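Local coordinates for uncharacterized protein 4E10_S0_1Z6NA_001 (T18) (Artificial gene, PDB 3LEF) that is a computationally designed scaffold, apparently on a thioredoxin-like fold, that presents the HIV 4E10 epitope as a candidate vaccine immunogen, at residues N39-S43 / A44-R48; D98-R101 / Q102-A105. All coordinates share one frame; numbering follows the deposited sequence.

Contact 1. Residues N39-S43 / A44-R48; sequences NGLPS and ALTER
Thr46 reaches back over the first turn of helix 43-50 to the carbonyl oxygen of Pro42, and the two donors of this one residue meet that oxygen from different directions. Its backbone N, 2.9 Å from Pro42 O, lies nearly on the line of the C=O bond, and the N-H points almost straight at the acceptor (171°). The hydroxyl comes from above the carbonyl plane instead: Thr46 OG1 donates to Pro42 O over 2.9 Å, 48° out of that plane. With OG1 anti to the carbonyl carbon (chi1 -60°), the hydroxyl stands beside the Thr46 backbone N and can share its acceptor. One residue further on, Glu47 N bonds Ser43 O at 3.0 Å.

Leu41 and Leu45 furnish the apolar half. The bond from CA to CB of Leu41 points toward the helix, with CB 3.6 Å from Thr46 OG1, while Leu41 CD2 meets Leu45 CD1 at 4.2 Å with the two chains running aslant of one another. Pro42 lies alongside Leu45, pointing the same way; Leu45 CD1 meets both the Pro42 ring and Leu41 CD2. Glu152 and Leu159 of helix 151-163 adjoin Leu45, tying the turn to the C-terminal helix.

Pro42 stands at the N-cap, with helix 43-50 starting directly behind it. Here a proline that has no N-H of its own offers its carbonyl to a backbone amide and a hydroxyl together, a doubly gripped acceptor that fixes the Thr46 rotation where the loop becomes helix.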
loop_
_atom_site.group_PDB
_atom_site.type_symbol
_atom_site.label_atom_id
_atom_site.label_comp_id
_atom_site.label_asym_id
_atom_site.label_seq_id
_atom_site.Cartn_x
_atom_site.Cartn_y
_atom_site.Cartn_z
ATOM N N ASN A 39 -26.439 14.225 -7.940
ATOM C CA ASN A 39 -26.409 15.007 -9.174
ATOM C C ASN A 39 -26.484 14.156 -10.446
ATOM O O ASN A 39 -26.957 14.606 -11.479
ATOM C CB ASN A 39 -25.136 15.858 -9.218
ATOM C CG ASN A 39 -25.036 16.830 -8.050
ATOM O OD1 ASN A 39 -26.055 17.269 -7.521
ATOM N ND2 ASN A 39 -23.806 17.182 -7.655
ATOM N N GLY A 40 -25.970 12.942 -10.374
ATOM C CA GLY A 40 -25.891 12.085 -11.538
ATOM C C GLY A 40 -24.798 12.504 -12.495
ATOM O O GLY A 40 -23.772 13.006 -12.085
ATOM N N LEU A 41 -25.039 12.271 -13.780
ATOM C CA LEU A 41 -24.088 12.539 -14.848
ATOM C C LEU A 41 -24.859 13.065 -16.029
ATOM O O LEU A 41 -26.045 12.781 -16.159
ATOM C CB LEU A 41 -23.402 11.256 -15.293
ATOM C CG LEU A 41 -22.656 10.423 -14.274
ATOM C CD1 LEU A 41 -22.243 9.158 -14.990
ATOM C CD2 LEU A 41 -21.442 11.185 -13.736
ATOM N N PRO A 42 -24.197 13.836 -16.902
ATOM C CA PRO A 42 -24.853 14.316 -18.124
ATOM C C PRO A 42 -25.317 13.160 -18.997
ATOM O O PRO A 42 -24.715 12.086 -18.967
ATOM C CB PRO A 42 -23.741 15.117 -18.826
ATOM C CG PRO A 42 -22.839 15.526 -17.750
ATOM C CD PRO A 42 -22.828 14.362 -16.792
ATOM N N SER A 43 -26.374 13.379 -19.766
ATOM C CA SER A 43 -26.937 12.321 -20.577
ATOM C C SER A 43 -25.995 11.886 -21.698
ATOM O O SER A 43 -25.954 10.713 -22.047
ATOM C CB SER A 43 -28.297 12.735 -21.132
ATOM O OG SER A 43 -28.219 13.969 -21.813
ATOM N N ALA A 44 -25.225 12.810 -22.255
ATOM C CA ALA A 44 -24.256 12.436 -23.283
ATOM C C ALA A 44 -23.204 11.447 -22.736
ATOM O O ALA A 44 -22.851 10.474 -23.407
ATOM C CB ALA A 44 -23.593 13.673 -23.867
ATOM N N LEU A 45 -22.731 11.695 -21.514
ATOM C CA LEU A 45 -21.729 10.847 -20.848
ATOM C C LEU A 45 -22.334 9.497 -20.457
ATOM O O LEU A 45 -21.738 8.438 -20.692
ATOM C CB LEU A 45 -21.216 11.549 -19.583
ATOM C CG LEU A 45 -19.795 11.325 -19.029
ATOM C CD1 LEU A 45 -19.796 11.600 -17.526
ATOM C CD2 LEU A 45 -19.251 9.936 -19.316
ATOM N N THR A 46 -23.513 9.557 -19.843
ATOM C CA THR A 46 -24.265 8.368 -19.452
ATOM C C THR A 46 -24.484 7.413 -20.631
ATOM O O THR A 46 -24.368 6.207 -20.485
ATOM C CB THR A 46 -25.636 8.751 -18.852
ATOM O OG1 THR A 46 -25.434 9.568 -17.692
ATOM C CG2 THR A 46 -26.421 7.500 -18.457
ATOM N N GLU A 47 -24.789 7.967 -21.796
ATOM C CA GLU A 47 -24.949 7.184 -23.012
ATOM C C GLU A 47 -23.646 6.502 -23.440
ATOM O O GLU A 47 -23.650 5.343 -23.833
ATOM C CB GLU A 47 -25.474 8.088 -24.137
ATOM C CG GLU A 47 -25.619 7.410 -25.484
ATOM C CD GLU A 47 -26.316 8.298 -26.497
ATOM O OE1 GLU A 47 -26.280 9.542 -26.318
ATOM O OE2 GLU A 47 -26.903 7.755 -27.466
ATOM N N ARG A 48 -22.535 7.219 -23.370
ATOM C CA ARG A 48 -21.237 6.667 -23.741
ATOM C C ARG A 48 -20.835 5.524 -22.810
ATOM O O ARG A 48 -20.130 4.601 -23.222
ATOM C CB ARG A 48 -20.166 7.755 -23.668
ATOM C CG ARG A 48 -20.281 8.837 -24.715
ATOM C CD ARG A 48 -19.429 10.024 -24.324
ATOM N NE ARG A 48 -18.022 9.652 -24.199
ATOM C CZ ARG A 48 -17.125 10.327 -23.490
ATOM N NH1 ARG A 48 -17.482 11.407 -22.812
ATOM N NH2 ARG A 48 -15.868 9.910 -23.448
#

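Contact 2. Residues D98-R101 / Q102-A105. With EDO (1,2-ethanediol), chain B.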
loop_
_atom_site.group_PDB
_atom_site.type_symbol
_atom_site.label_atom_id
_atom_site.label_comp_id
_atom_site.label_asym_id
_atom_site.label_seq_id
_atom_site.Cartn_x
_atom_site.Cartn_y
_atom_site.Cartn_z
ATOM N N ASP A 98 8.008 0.603 -7.927
ATOM C CA ASP A 98 8.943 -0.506 -8.049
ATOM C C ASP A 98 8.835 -1.272 -9.363
ATOM O O ASP A 98 9.829 -1.807 -9.841
ATOM C CB ASP A 98 8.713 -1.479 -6.899
ATOM C CG ASP A 98 9.721 -2.599 -6.884
ATOM O OD1 ASP A 98 10.906 -2.313 -6.594
ATOM O OD2 ASP A 98 9.330 -3.753 -7.166
ATOM N N ASP A 99 7.639 -1.349 -9.941
ATOM C CA ASP A 99 7.421 -2.283 -11.054
ATOM C C ASP A 99 6.816 -1.675 -12.323
ATOM O O ASP A 99 6.915 -2.278 -13.394
ATOM C CB ASP A 99 6.569 -3.475 -10.590
ATOM C CG ASP A 99 6.782 -4.726 -11.440
ATOM O OD1 ASP A 99 7.942 -5.050 -11.779
ATOM O OD2 ASP A 99 5.783 -5.404 -11.756
ATOM N N LEU A 100 6.217 -0.493 -12.233
ATOM C CA LEU A 100 5.569 0.103 -13.397
ATOM C C LEU A 100 6.325 1.302 -14.013
ATOM O O LEU A 100 5.970 1.777 -15.107
ATOM C CB LEU A 100 4.142 0.520 -13.031
ATOM C CG LEU A 100 3.092 -0.572 -12.819
ATOM C CD1 LEU A 100 1.767 0.072 -12.439
ATOM C CD2 LEU A 100 2.917 -1.366 -14.076
ATOM N N ARG A 101 7.365 1.784 -13.333
ATOM C CA ARG A 101 8.049 3.005 -13.777
ATOM C C ARG A 101 8.859 2.842 -15.060
ATOM O O ARG A 101 8.915 3.756 -15.872
ATOM C CB ARG A 101 8.929 3.578 -12.657
ATOM C CG ARG A 101 8.152 4.484 -11.695
ATOM C CD ARG A 101 9.051 5.295 -10.794
ATOM N NE ARG A 101 9.985 4.442 -10.083
ATOM C CZ ARG A 101 11.073 4.880 -9.453
ATOM N NH1 ARG A 101 11.872 4.021 -8.825
ATOM N NH2 ARG A 101 11.376 6.173 -9.455
ATOM N N GLN A 102 9.490 1.689 -15.256
ATOM C CA GLN A 102 10.278 1.480 -16.467
ATOM C C GLN A 102 9.380 1.304 -17.688
ATOM O O GLN A 102 9.499 2.052 -18.651
ATOM C CB GLN A 102 11.211 0.276 -16.326
ATOM C CG GLN A 102 12.444 0.534 -15.469
ATOM C CD GLN A 102 13.261 -0.730 -15.242
ATOM O OE1 GLN A 102 13.894 -1.251 -16.169
ATOM N NE2 GLN A 102 13.252 -1.232 -14.006
ATOM N N ARG A 103 8.475 0.332 -17.647
ATOM C CA ARG A 103 7.635 0.041 -18.804
ATOM C C ARG A 103 6.785 1.244 -19.246
ATOM O O ARG A 103 6.514 1.419 -20.449
ATOM C CB ARG A 103 6.748 -1.182 -18.544
ATOM C CG ARG A 103 5.593 -0.960 -17.588
ATOM C CD ARG A 103 4.850 -2.261 -17.335
ATOM N NE ARG A 103 5.439 -3.017 -16.236
ATOM C CZ ARG A 103 4.958 -4.158 -15.759
ATOM N NH1 ARG A 103 3.871 -4.709 -16.279
ATOM N NH2 ARG A 103 5.574 -4.754 -14.754
ATOM N N LEU A 104 6.380 2.076 -18.284
ATOM C CA LEU A 104 5.581 3.267 -18.577
ATOM C C LEU A 104 6.444 4.485 -18.867
ATOM O O LEU A 104 5.924 5.518 -19.276
ATOM C CB LEU A 104 4.644 3.593 -17.418
ATOM C CG LEU A 104 3.609 2.521 -17.089
ATOM C CD1 LEU A 104 2.893 2.912 -15.844
ATOM C CD2 LEU A 104 2.635 2.329 -18.258
ATOM N N ALA A 105 7.752 4.363 -18.651
ATOM C CA ALA A 105 8.687 5.462 -18.907
ATOM C C ALA A 105 8.350 6.671 -18.029
ATOM O O ALA A 105 8.205 7.795 -18.528
ATOM C CB ALA A 105 8.683 5.845 -20.396
HETATM C C1 EDO B . 12.377 -2.854 -10.713
HETATM O O1 EDO B . 11.322 -3.826 -10.679
HETATM C C2 EDO B . 12.881 -2.576 -9.294
HETATM O O2 EDO B . 13.347 -1.219 -9.183
HETATM O O HOH W 1 9.716 -0.377 -13.013
HETATM O O HOH W 2 8.192 -1.826 -15.869
#
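The turn that closes helix 93-99 and leads into the loop before strand 113-117 carries an Asp99-Arg103 pair, a carboxylate and a guanidinium four residues apart. Asp99 OD2 forms a salt bridge with Arg103 NH2 at 3.1 Å, but the two flat groups are far from coplanar, their planes standing 78° apart. This is therefore a one-oxygen, one-nitrogen pairing and not a two-pronged one. Arg103 NH2 and NE also make weak bonds to Asp99 O, both badly bent. The guanidinium is brought back over the preceding turn by two bends: CG sits between the backbone N and the carbonyl carbon (chi1 73°), and the chain kinks again at chi3 (87°). Leu100 CD2 then lies over one face of the group, 3.7 Å from Arg103 NE and offset toward the rim.

In a thioredoxin-like fold, this segment is part of the connection between a helix and the central sheet, and Leu100 and Leu104 are its buried anchors, packing on Tyr4 of helix 4-10 and Leu115 of strand 113-117. Leu100 CB approaches Leu104 CD1 to 3.9 Å, and Leu104 N donates to Leu100 O at 3.2 Å. Overlapping this, a type I beta turn runs from Gln102 to Ala105, closed by Ala105 N on Gln102 O.

One water serves three atoms: it donates to Asp99 O (2.8 Å) and accepts from Arg103 N and from Arg103 NE (3.0 Å). Both charged groups are engaged further by Ala2, near the N-terminus, since Asp99 OD2 takes a hydrogen bond from Ala2 N and Arg103 NH2 gives one to Ala2 O. Asp98 packs against Trp65 of the second subunit.

In the fold
Contact 1 comes first along the chain and contact 2 later, both in the part related to thioredoxin. They lie on opposite sides of the chain's centre, with their own centres 34 Å apart and their nearest atoms about 21 Å apart, so neither touches the other. Between them in sequence run strands 56-61 and 86-91, parallel neighbours in the four-stranded mixed sheet, joined through helix 67-82. Residues 39-48 join helix 23-39 to helix 43-50 and pack against helix 151-163, whereas residues 98-105 end helix 93-99, begin the loop leading to strand 113-117 and abut helix 4-10. The two turns thus flank the sheet-and-helix core, one packed on the last helix and the other on the first.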